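Local coordinates for protein ribonucleoside-diphosphate reductase, alpha chain (Actinobacillus ureae ATCC 25976, PDB 6DQX) that probably reduces ribonucleoside diphosphates to deoxyribonucleotides, as the catalytic alpha subunit of a class Id ribonucleotide reductase, at residues A[275-280]-A[519-524]; A[412-417]-A[514-519]; A[504-509]-A[545-550]. One frame throughout, in Å; residues are numbered along the deposited sequence.

All three contacts belong to the reductase barrel domain, contacts 1 and 2 near the chain's centre. The two share Gly519, with centres about 7 Å apart. Ser521 N of contact 1 lies 2.9 Å from Ile414 O of contact 2, probably hydrogen-bonded. Met279 N and Gln518 OE1, 2.9 Å apart, form a second probable link. Contact 3 lies further out, its centre about 10 Å from that of contact 1. Thr276 O and Ser549 OG join those two at 2.7 Å, and Gln518 O and Lys548 NZ join contacts 2 and 3 at 2.8 Å. The Met279 side chain is about 14 Å from a bound magnesium ion, and all three contacts lie away from the annotated metal site.

Contact 1 of 3, residues A[275-280]-A[519-524]; sequences CTEIML and GQSINI
Ser521 OG donates to Cys275 O over 2.8 Å. It comes from above the carbonyl plane, 54° out of it. Thr276 OG1 reaches the same Cys275 O from the opposite face, at 2.6 Å. Two hydroxyls therefore grip one backbone oxygen. Water 1 adds a bridge. It donates to Thr276 OG1 and to Gln520 O, and accepts from Ile522 N at 2.9 Å. A weak, bent bond runs from Gly519 N to Glu277 O, 2.8 Å long with an angle of 128° at the hydrogen. The backbone places Glu277 CB 3.2 Å from Ser521 OG. With CG between the backbone N and the carbonyl carbon (chi1 87°) and a bend at chi2, the carboxylate folds back, and its OE1 bonds to Asn273 ND2. Further out, Met279 CG packs 3.6 Å from Gly519 N, and Cys275 also touches Tyr551 of strand 549-554. The spacing Asn273, Cys275, Glu277 matches the finger loop of class I reductases, whose cysteine carries the thiyl radical in relatives. The bonds to Cys275 O hold the backbone at this position, and probably help to fix the cysteine beside the tyrosine.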
ATOM      1  N   CYS A 275      12.337 -15.560   8.659  1.00 14.71           N
ATOM      2  CA  CYS A 275      12.675 -16.609   9.632  1.00 14.89           C
ATOM      3  C   CYS A 275      14.057 -16.507  10.300  1.00 13.73           C
ATOM      4  O   CYS A 275      14.357 -17.334  11.160  1.00 14.22           O
ATOM      5  CB  CYS A 275      12.500 -17.971   8.977  1.00 16.03           C
ATOM      6  SG  CYS A 275      10.785 -18.249   8.447  1.00 20.22           S
ATOM      7  N   THR A 276      14.812 -15.462   9.951  1.00 12.61           N
ATOM      8  CA  THR A 276      16.086 -15.022  10.565  1.00 12.58           C
ATOM      9  C   THR A 276      17.331 -15.836  10.187  1.00 12.28           C
ATOM     10  O   THR A 276      18.405 -15.571  10.736  1.00 12.59           O
ATOM     11  CB  THR A 276      16.062 -14.865  12.118  1.00 13.41           C
ATOM     12  OG1 THR A 276      16.111 -16.156  12.753  1.00 13.45           O
ATOM     13  CG2 THR A 276      14.832 -14.127  12.606  1.00 14.58           C
ATOM     14  N   GLU A 277      17.230 -16.748   9.226  1.00 11.50           N
ATOM     15  CA  GLU A 277      18.388 -17.559   8.810  1.00 11.91           C
ATOM     16  C   GLU A 277      19.147 -16.967   7.609  1.00 11.51           C
ATOM     17  O   GLU A 277      20.280 -17.385   7.321  1.00 11.13           O
ATOM     18  CB  GLU A 277      17.941 -18.981   8.447  1.00 12.60           C
ATOM     19  CG  GLU A 277      17.474 -19.232   7.004  1.00 14.39           C
ATOM     20  CD  GLU A 277      16.021 -18.888   6.723  1.00 15.65           C
ATOM     21  OE1 GLU A 277      15.358 -18.271   7.572  1.00 17.85           O
ATOM     22  OE2 GLU A 277      15.522 -19.300   5.659  1.00 17.23           O
ATOM     23  N   ILE A 278      18.523 -16.037   6.882  1.00 10.06           N
ATOM     24  CA  ILE A 278      19.162 -15.503   5.674  1.00 10.06           C
ATOM     25  C   ILE A 278      20.094 -14.354   6.030  1.00 10.17           C
ATOM     26  O   ILE A 278      19.813 -13.565   6.929  1.00 10.80           O
ATOM     27  CB  ILE A 278      18.083 -15.056   4.650  1.00  9.86           C
ATOM     28  CG1 ILE A 278      17.240 -16.283   4.232  1.00 10.24           C
ATOM     29  CG2 ILE A 278      18.700 -14.371   3.438  1.00  9.80           C
ATOM     30  CD1 ILE A 278      17.993 -17.323   3.421  1.00 10.98           C
ATOM     31  N   MET A 279      21.217 -14.273   5.309  1.00 10.22           N
ATOM     32  CA  MET A 279      22.249 -13.236   5.537  1.00 10.38           C
ATOM     33  C   MET A 279      22.762 -12.772   4.190  1.00 11.14           C
ATOM     34  O   MET A 279      23.856 -13.159   3.755  1.00 11.21           O
ATOM     35  CB  MET A 279      23.402 -13.783   6.410  1.00 10.90           C
ATOM     36  CG  MET A 279      22.942 -14.321   7.755  1.00 10.91           C
ATOM     37  SD  MET A 279      22.603 -12.973   8.861  1.00 12.01           S
ATOM     38  CE  MET A 279      21.405 -13.648   9.998  1.00 11.70           C
ATOM     39  N   LEU A 280      21.956 -11.934   3.522  1.00 10.62           N
ATOM     40  CA  LEU A 280      22.268 -11.501   2.161  1.00 10.58           C
ATOM     41  C   LEU A 280      22.072  -9.980   2.061  1.00 11.03           C
ATOM     42  O   LEU A 280      21.301  -9.406   2.842  1.00 10.71           O
ATOM     43  CB  LEU A 280      21.378 -12.188   1.139  1.00 10.44           C
ATOM     44  CG  LEU A 280      21.493 -13.708   1.068  1.00 10.33           C
ATOM     45  CD1 LEU A 280      20.393 -14.274   0.183  1.00 10.01           C
ATOM     46  CD2 LEU A 280      22.872 -14.099   0.545  1.00 10.29           C
ATOM     47  N   GLY A 519      22.992 -17.924   7.852  1.00 10.20           N
ATOM     48  CA  GLY A 519      22.680 -17.980   9.279  1.00 10.17           C
ATOM     49  C   GLY A 519      21.858 -19.159   9.675  1.00  9.79           C
ATOM     50  O   GLY A 519      21.743 -20.174   8.936  1.00  9.13           O
ATOM     51  N   GLN A 520      21.276 -19.051  10.871  1.00 10.37           N
ATOM     52  CA  GLN A 520      20.549 -20.134  11.449  1.00 11.02           C
ATOM     53  C   GLN A 520      19.339 -19.623  12.238  1.00 11.57           C
ATOM     54  O   GLN A 520      19.490 -18.717  13.038  1.00 11.63           O
ATOM     55  CB  GLN A 520      21.442 -20.924  12.453  1.00 10.94           C
ATOM     56  CG  GLN A 520      22.754 -21.428  11.914  1.00 10.71           C
ATOM     57  CD  GLN A 520      23.561 -22.051  13.042  1.00 10.57           C
ATOM     58  OE1 GLN A 520      23.105 -23.033  13.658  1.00 10.81           O
ATOM     59  NE2 GLN A 520      24.697 -21.453  13.377  1.00  9.54           N
ATOM     60  N   SER A 521      18.163 -20.203  11.989  1.00 11.99           N
ATOM     61  CA  SER A 521      16.951 -19.856  12.762  1.00 12.73           C
ATOM     62  C   SER A 521      16.975 -20.589  14.073  1.00 12.76           C
ATOM     63  O   SER A 521      16.740 -21.793  14.107  1.00 13.31           O
ATOM     64  CB  SER A 521      15.674 -20.227  11.996  1.00 13.94           C
ATOM     65  OG  SER A 521      15.749 -19.673  10.708  1.00 15.95           O
ATOM     66  N   ILE A 522      17.285 -19.868  15.131  1.00 12.76           N
ATOM     67  CA  ILE A 522      17.488 -20.450  16.422  1.00 12.82           C
ATOM     68  C   ILE A 522      16.418 -19.947  17.381  1.00 12.98           C
ATOM     69  O   ILE A 522      16.417 -18.768  17.779  1.00 12.30           O
ATOM     70  CB  ILE A 522      18.899 -20.155  16.946  1.00 12.76           C
ATOM     71  CG1 ILE A 522      19.935 -20.768  15.991  1.00 12.38           C
ATOM     72  CG2 ILE A 522      19.047 -20.602  18.409  1.00 12.46           C
ATOM     73  CD1 ILE A 522      19.995 -22.300  15.941  1.00 12.88           C
ATOM     74  N   ASN A 523      15.567 -20.883  17.754  1.00 14.26           N
ATOM     75  CA  ASN A 523      14.569 -20.701  18.825  1.00 16.40           C
ATOM     76  C   ASN A 523      15.134 -21.164  20.156  1.00 17.45           C
ATOM     77  O   ASN A 523      15.995 -22.033  20.206  1.00 17.24           O
ATOM     78  CB  ASN A 523      13.304 -21.514  18.509  1.00 16.97           C
ATOM     79  CG  ASN A 523      12.559 -21.001  17.283  1.00 17.39           C
ATOM     80  OD1 ASN A 523      12.424 -19.800  17.110  1.00 17.40           O
ATOM     81  ND2 ASN A 523      12.060 -21.916  16.444  1.00 16.63           N
ATOM     82  N   ILE A 524      14.634 -20.582  21.243  1.00 18.94           N
ATOM     83  CA  ILE A 524      14.936 -21.086  22.584  1.00 20.59           C
ATOM     84  C   ILE A 524      13.607 -21.193  23.329  1.00 22.09           C
ATOM     85  O   ILE A 524      12.603 -20.589  22.919  1.00 21.64           O
ATOM     86  CB  ILE A 524      15.929 -20.198  23.369  1.00 21.60           C
ATOM     87  CG1 ILE A 524      15.400 -18.780  23.574  1.00 22.88           C
ATOM     88  CG2 ILE A 524      17.285 -20.135  22.670  1.00 22.44           C
ATOM     89  CD1 ILE A 524      16.230 -17.975  24.556  1.00 23.49           C
TER
HETATM   90  O   HOH W   1      17.699 -17.038  14.773  1.00 11.59           O

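Contact 2 of 3, residues A[412-417]-A[514-519]; sequences MSIAPT and KYIDQG
Ile414 and Ile516 cross at about a right angle, with Ile414 CG1 3.8 Å from Ile516 CD1. The other branch of Ile516, CG2, lies 3.5 Å from Met412 O. It gets there because CG2 stands anti to its own backbone N while CG1 lies beside it (chi1 -66°). Asp517 turns the other way, with its carboxylate between backbone N and carbonyl carbon (chi1 54°). Its OD1 then takes the N-H of Met412 on the syn lone pair, at 2.9 Å and 164°. OD2 accepts from Leu411 N, so one carboxylate holds two successive backbone amides. Gln518 CB meets Ser413 CB at 3.8 Å, and its amide is held at both ends, OE1 by Met279 N and NE2 by Leu346 O. The backbones add Gln518 N to Met412 O, 3.1 Å, and Ile414 N to Gly519 O, 2.9 Å. Met412 also packs on Leu380 and Thr384 of helix 367-395, and Ile414 on Val350 of strand 347-351. Two chain segments run side by side in the same direction, bonded much like parallel strands although neither is a regular one. Segment 412-417 leads into helix 418-423, whose N-terminal end in relatives of this barrel fold binds the substrate phosphates.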
ATOM      1  N   MET A 412      24.756 -22.161   2.180  1.00 11.89           N
ATOM      2  CA  MET A 412      24.080 -22.792   3.332  1.00 11.98           C
ATOM      3  C   MET A 412      23.372 -21.860   4.283  1.00 12.20           C
ATOM      4  O   MET A 412      23.879 -20.800   4.613  1.00 11.99           O
ATOM      5  CB  MET A 412      25.081 -23.653   4.143  1.00 13.35           C
ATOM      6  CG  MET A 412      25.524 -24.902   3.400  1.00 14.34           C
ATOM      7  SD  MET A 412      26.757 -25.853   4.310  1.00 17.21           S
ATOM      8  CE  MET A 412      25.647 -26.408   5.605  1.00 18.17           C
ATOM      9  N   SER A 413      22.218 -22.308   4.759  1.00 12.38           N
ATOM     10  CA  SER A 413      21.447 -21.567   5.743  1.00 12.86           C
ATOM     11  C   SER A 413      20.559 -22.552   6.456  1.00 12.51           C
ATOM     12  O   SER A 413      20.021 -23.476   5.822  1.00 13.03           O
ATOM     13  CB  SER A 413      20.583 -20.487   5.049  1.00 14.14           C
ATOM     14  OG  SER A 413      19.611 -21.069   4.215  1.00 17.47           O
ATOM     15  N   ILE A 414      20.312 -22.334   7.739  1.00 12.74           N
ATOM     16  CA  ILE A 414      19.514 -23.306   8.501  1.00 14.33           C
ATOM     17  C   ILE A 414      18.137 -22.745   8.835  1.00 14.47           C
ATOM     18  O   ILE A 414      17.911 -22.161   9.892  1.00 14.50           O
ATOM     19  CB  ILE A 414      20.263 -23.810   9.774  1.00 15.26           C
ATOM     20  CG1 ILE A 414      21.695 -24.218   9.445  1.00 17.11           C
ATOM     21  CG2 ILE A 414      19.477 -24.919  10.465  1.00 15.70           C
ATOM     22  CD1 ILE A 414      21.841 -25.240   8.343  1.00 18.18           C
ATOM     23  N   ALA A 415      17.228 -22.919   7.888  1.00 14.88           N
ATOM     24  CA  ALA A 415      15.836 -22.511   8.054  1.00 15.01           C
ATOM     25  C   ALA A 415      15.033 -23.419   9.013  1.00 15.18           C
ATOM     26  O   ALA A 415      15.412 -24.565   9.280  1.00 13.87           O
ATOM     27  CB  ALA A 415      15.165 -22.483   6.699  1.00 14.83           C
ATOM     28  N   PRO A 416      13.874 -22.926   9.488  1.00 15.61           N
ATOM     29  CA  PRO A 416      12.970 -23.788  10.242  1.00 16.47           C
ATOM     30  C   PRO A 416      12.375 -24.828   9.293  1.00 16.72           C
ATOM     31  O   PRO A 416      12.285 -24.583   8.091  1.00 17.35           O
ATOM     32  CB  PRO A 416      11.870 -22.812  10.718  1.00 17.46           C
ATOM     33  CG  PRO A 416      12.428 -21.447  10.497  1.00 16.94           C
ATOM     34  CD  PRO A 416      13.283 -21.585   9.289  1.00 15.90           C
ATOM     35  N   THR A 417      12.032 -26.000   9.784  1.00 16.70           N
ATOM     36  CA  THR A 417      11.563 -27.071   8.876  1.00 17.81           C
ATOM     37  C   THR A 417      10.363 -27.825   9.467  1.00 20.00           C
ATOM     38  O   THR A 417      10.251 -29.030   9.283  1.00 18.20           O
ATOM     39  CB  THR A 417      12.680 -28.102   8.535  1.00 17.30           C
ATOM     40  OG1 THR A 417      13.024 -28.828   9.703  1.00 16.24           O
ATOM     41  CG2 THR A 417      13.911 -27.471   7.950  1.00 17.28           C
ATOM     42  N   LYS A 514      30.732 -21.367  12.034  1.00 13.97           N
ATOM     43  CA  LYS A 514      31.915 -21.196  11.192  1.00 15.01           C
ATOM     44  C   LYS A 514      31.836 -21.933   9.860  1.00 14.70           C
ATOM     45  O   LYS A 514      32.547 -21.572   8.904  1.00 15.29           O
ATOM     46  CB  LYS A 514      33.213 -21.577  11.930  1.00 17.26           C
ATOM     47  CG  LYS A 514      33.423 -23.065  12.143  1.00 17.89           C
ATOM     48  CD  LYS A 514      34.702 -23.332  12.931  1.00 19.69           C
ATOM     49  CE  LYS A 514      34.528 -23.024  14.407  1.00 20.31           C
ATOM     50  NZ  LYS A 514      33.611 -23.963  15.100  1.00 20.79           N
ATOM     51  N   TYR A 515      30.973 -22.953   9.777  1.00 12.95           N
ATOM     52  CA  TYR A 515      30.781 -23.720   8.557  1.00 12.67           C
ATOM     53  C   TYR A 515      29.585 -23.298   7.699  1.00 12.40           C
ATOM     54  O   TYR A 515      29.299 -23.953   6.701  1.00 12.24           O
ATOM     55  CB  TYR A 515      30.568 -25.178   8.929  1.00 12.61           C
ATOM     56  CG  TYR A 515      31.712 -25.738   9.712  1.00 13.16           C
ATOM     57  CD1 TYR A 515      32.966 -25.804   9.143  1.00 14.24           C
ATOM     58  CD2 TYR A 515      31.548 -26.188  11.016  1.00 14.09           C
ATOM     59  CE1 TYR A 515      34.056 -26.319   9.860  1.00 14.80           C
ATOM     60  CE2 TYR A 515      32.637 -26.687  11.747  1.00 15.10           C
ATOM     61  CZ  TYR A 515      33.864 -26.774  11.142  1.00 15.75           C
ATOM     62  OH  TYR A 515      34.953 -27.272  11.844  1.00 18.82           O
ATOM     63  N   ILE A 516      28.899 -22.225   8.091  1.00 11.78           N
ATOM     64  CA  ILE A 516      27.622 -21.817   7.454  1.00 11.84           C
ATOM     65  C   ILE A 516      27.795 -20.378   7.002  1.00 12.07           C
ATOM     66  O   ILE A 516      28.015 -19.466   7.815  1.00 12.51           O
ATOM     67  CB  ILE A 516      26.444 -21.936   8.454  1.00 11.53           C
ATOM     68  CG1 ILE A 516      26.200 -23.401   8.842  1.00 11.41           C
ATOM     69  CG2 ILE A 516      25.157 -21.336   7.856  1.00 11.48           C
ATOM     70  CD1 ILE A 516      25.342 -23.568  10.085  1.00 11.28           C
ATOM     71  N   ASP A 517      27.734 -20.170   5.693  1.00 12.47           N
ATOM     72  CA  ASP A 517      27.957 -18.833   5.156  1.00 12.70           C
ATOM     73  C   ASP A 517      26.770 -17.849   5.327  1.00 12.45           C
ATOM     74  O   ASP A 517      26.992 -16.639   5.309  1.00 12.85           O
ATOM     75  CB  ASP A 517      28.547 -18.872   3.716  1.00 13.21           C
ATOM     76  CG  ASP A 517      27.730 -19.713   2.744  1.00 13.60           C
ATOM     77  OD1 ASP A 517      26.596 -20.116   3.085  1.00 14.50           O
ATOM     78  OD2 ASP A 517      28.222 -19.958   1.602  1.00 12.62           O
ATOM     79  N   GLN A 518      25.554 -18.351   5.493  1.00 11.18           N
ATOM     80  CA  GLN A 518      24.434 -17.520   5.925  1.00 11.09           C
ATOM     81  C   GLN A 518      24.230 -17.722   7.429  1.00 10.73           C
ATOM     82  O   GLN A 518      25.207 -17.668   8.215  1.00 11.07           O
ATOM     83  CB  GLN A 518      23.188 -17.778   5.080  1.00 10.50           C
ATOM     84  CG  GLN A 518      23.361 -17.576   3.571  1.00 10.94           C
ATOM     85  CD  GLN A 518      22.029 -17.273   2.893  1.00 11.45           C
ATOM     86  OE1 GLN A 518      21.372 -16.279   3.219  1.00 11.98           O
ATOM     87  NE2 GLN A 518      21.597 -18.149   2.006  1.00 11.10           N
ATOM     88  N   GLY A 519      22.992 -17.924   7.852  1.00 10.20           N
ATOM     89  CA  GLY A 519      22.680 -17.980   9.279  1.00 10.17           C
ATOM     90  C   GLY A 519      21.858 -19.159   9.675  1.00  9.79           C
ATOM     91  O   GLY A 519      21.743 -20.174   8.936  1.00  9.13           O
TER

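Contact 3 of 3, residues A[504-509]-A[545-550]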
ATOM      1  N   SER A 504      23.224 -24.809  25.751  1.00 17.29           N
ATOM      2  CA  SER A 504      23.724 -25.799  24.779  1.00 18.17           C
ATOM      3  C   SER A 504      23.216 -25.541  23.355  1.00 16.72           C
ATOM      4  O   SER A 504      23.961 -25.693  22.379  1.00 15.28           O
ATOM      5  CB  SER A 504      23.479 -27.245  25.232  1.00 20.59           C
ATOM      6  OG  SER A 504      22.196 -27.714  24.878  1.00 23.47           O
ATOM      7  N   VAL A 505      21.968 -25.093  23.249  1.00 16.02           N
ATOM      8  CA  VAL A 505      21.393 -24.695  21.959  1.00 16.04           C
ATOM      9  C   VAL A 505      22.241 -23.577  21.334  1.00 15.44           C
ATOM     10  O   VAL A 505      22.663 -23.666  20.186  1.00 14.34           O
ATOM     11  CB  VAL A 505      19.913 -24.269  22.131  1.00 16.40           C
ATOM     12  CG1 VAL A 505      19.391 -23.557  20.892  1.00 16.48           C
ATOM     13  CG2 VAL A 505      19.059 -25.490  22.447  1.00 16.77           C
ATOM     14  N   ILE A 506      22.542 -22.556  22.132  1.00 15.15           N
ATOM     15  CA  ILE A 506      23.326 -21.409  21.686  1.00 15.76           C
ATOM     16  C   ILE A 506      24.761 -21.798  21.348  1.00 14.62           C
ATOM     17  O   ILE A 506      25.296 -21.406  20.287  1.00 12.64           O
ATOM     18  CB  ILE A 506      23.310 -20.291  22.769  1.00 17.45           C
ATOM     19  CG1 ILE A 506      21.880 -19.796  23.010  1.00 19.03           C
ATOM     20  CG2 ILE A 506      24.235 -19.138  22.415  1.00 18.20           C
ATOM     21  CD1 ILE A 506      21.118 -19.406  21.789  1.00 19.58           C
ATOM     22  N   GLN A 507      25.374 -22.586  22.235  1.00 14.18           N
ATOM     23  CA  GLN A 507      26.745 -23.035  21.993  1.00 14.38           C
ATOM     24  C   GLN A 507      26.907 -23.905  20.748  1.00 12.92           C
ATOM     25  O   GLN A 507      27.840 -23.675  19.965  1.00 12.62           O
ATOM     26  CB  GLN A 507      27.322 -23.720  23.232  1.00 14.88           C
ATOM     27  CG  GLN A 507      27.581 -22.715  24.327  1.00 15.89           C
ATOM     28  CD  GLN A 507      28.065 -23.324  25.627  1.00 16.81           C
ATOM     29  OE1 GLN A 507      27.945 -24.533  25.860  1.00 18.22           O
ATOM     30  NE2 GLN A 507      28.552 -22.468  26.503  1.00 17.07           N
ATOM     31  N   GLN A 508      25.980 -24.841  20.519  1.00 12.84           N
ATOM     32  CA  GLN A 508      25.986 -25.627  19.302  1.00 13.37           C
ATOM     33  C   GLN A 508      25.806 -24.782  18.048  1.00 12.74           C
ATOM     34  O   GLN A 508      26.431 -25.063  17.015  1.00 12.47           O
ATOM     35  CB  GLN A 508      24.930 -26.733  19.328  1.00 14.75           C
ATOM     36  CG  GLN A 508      25.282 -27.902  20.235  1.00 16.16           C
ATOM     37  CD  GLN A 508      24.302 -29.053  20.102  1.00 17.02           C
ATOM     38  OE1 GLN A 508      23.524 -29.104  19.160  1.00 17.58           O
ATOM     39  NE2 GLN A 508      24.295 -29.952  21.090  1.00 19.39           N
ATOM     40  N   ALA A 509      24.939 -23.768  18.134  1.00 12.42           N
ATOM     41  CA  ALA A 509      24.752 -22.844  17.007  1.00 12.30           C
ATOM     42  C   ALA A 509      26.045 -22.067  16.750  1.00 11.91           C
ATOM     43  O   ALA A 509      26.488 -21.931  15.595  1.00 11.40           O
ATOM     44  CB  ALA A 509      23.548 -21.904  17.250  1.00 12.60           C
ATOM     45  N   LEU A 545      29.376 -15.007  21.360  1.00 18.71           N
ATOM     46  CA  LEU A 545      29.815 -16.220  20.657  1.00 18.30           C
ATOM     47  C   LEU A 545      29.725 -16.153  19.128  1.00 17.75           C
ATOM     48  O   LEU A 545      30.165 -17.065  18.465  1.00 17.02           O
ATOM     49  CB  LEU A 545      29.078 -17.428  21.199  1.00 19.67           C
ATOM     50  CG  LEU A 545      29.415 -17.806  22.646  1.00 21.88           C
ATOM     51  CD1 LEU A 545      28.666 -19.047  23.070  1.00 22.53           C
ATOM     52  CD2 LEU A 545      30.924 -18.006  22.832  1.00 22.56           C
ATOM     53  N   GLY A 546      29.159 -15.073  18.577  1.00 16.03           N
ATOM     54  CA  GLY A 546      29.140 -14.831  17.140  1.00 15.61           C
ATOM     55  C   GLY A 546      27.853 -15.192  16.418  1.00 15.04           C
ATOM     56  O   GLY A 546      27.852 -15.198  15.189  1.00 14.35           O
ATOM     57  N   LEU A 547      26.773 -15.514  17.149  1.00 14.08           N
ATOM     58  CA  LEU A 547      25.475 -15.814  16.512  1.00 14.60           C
ATOM     59  C   LEU A 547      25.020 -14.575  15.756  1.00 13.61           C
ATOM     60  O   LEU A 547      25.234 -13.441  16.215  1.00 13.89           O
ATOM     61  CB  LEU A 547      24.382 -16.221  17.505  1.00 15.40           C
ATOM     62  CG  LEU A 547      24.272 -17.711  17.789  1.00 17.04           C
ATOM     63  CD1 LEU A 547      25.551 -18.179  18.420  1.00 18.09           C
ATOM     64  CD2 LEU A 547      23.079 -18.049  18.660  1.00 17.34           C
ATOM     65  N   LYS A 548      24.473 -14.799  14.571  1.00 13.24           N
ATOM     66  CA  LYS A 548      24.049 -13.666  13.720  1.00 13.14           C
ATOM     67  C   LYS A 548      22.595 -13.269  13.998  1.00 12.74           C
ATOM     68  O   LYS A 548      22.180 -12.136  13.655  1.00 12.52           O
ATOM     69  CB  LYS A 548      24.241 -14.002  12.248  1.00 13.37           C
ATOM     70  CG  LYS A 548      25.654 -14.414  11.896  1.00 13.46           C
ATOM     71  CD  LYS A 548      25.717 -14.977  10.488  1.00 13.14           C
ATOM     72  CE  LYS A 548      27.128 -15.215  10.061  1.00 13.11           C
ATOM     73  NZ  LYS A 548      27.270 -15.793   8.697  1.00 12.93           N
ATOM     74  N   SER A 549      21.827 -14.166  14.613  1.00 12.40           N
ATOM     75  CA  SER A 549      20.420 -13.897  14.918  1.00 12.74           C
ATOM     76  C   SER A 549      19.877 -14.799  16.004  1.00 13.86           C
ATOM     77  O   SER A 549      20.482 -15.828  16.342  1.00 12.98           O
ATOM     78  CB  SER A 549      19.544 -14.040  13.659  1.00 12.78           C
ATOM     79  OG  SER A 549      19.601 -15.363  13.140  1.00 12.09           O
ATOM     80  N   ILE A 550      18.756 -14.386  16.572  1.00 13.64           N
ATOM     81  CA  ILE A 550      17.899 -15.227  17.394  1.00 14.09           C
ATOM     82  C   ILE A 550      16.482 -15.050  16.843  1.00 14.41           C
ATOM     83  O   ILE A 550      16.092 -13.934  16.482  1.00 14.98           O
ATOM     84  CB  ILE A 550      17.925 -14.839  18.894  1.00 15.16           C
ATOM     85  CG1 ILE A 550      19.286 -15.146  19.537  1.00 16.86           C
ATOM     86  CG2 ILE A 550      16.821 -15.555  19.654  1.00 15.32           C
ATOM     87  CD1 ILE A 550      19.590 -16.615  19.700  1.00 16.79           C
TER
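Leu545 and Leu547 flank Gly546, the residue of a Schellman motif that closes helix 532-544, and both leucines pack on helix 502-513. No hydrogen bond crosses the contact, which is apolar. Ile506 is its centre. Its CD1 lies 3.9 Å from Leu547 CD2 and 3.8 Å from Ile550 CD1. The side chain crosses each of these two partners at about a right angle. The other branch of Ile506, CG2, is 4.1 Å from Leu547 CD2. Leu547 CD1 reaches the helix backbone itself, 3.7 Å from Ile506 O. One turn further along, Ala509 CB points at the loop and meets Leu547 CD2 at 4.1 Å. Leu547 thus sits over the groove between Ile506 and Ala509. At the outer end, Leu545 CD1 touches the aliphatic CG of Gln507 at 4.0 Å, while the amide of Gln507 bonds through OE1 to Ser570. Gly546 has positive phi (99°), which lets the chain leave the helix and turn toward strand 549-554. That strand and strand 524-525 are parallel, joined through helix 532-544 as a beta-alpha-beta crossover. Helix 502-513 packs against this unit, with Ile506 also touching Leu538 and Ala542 of helix 532-544.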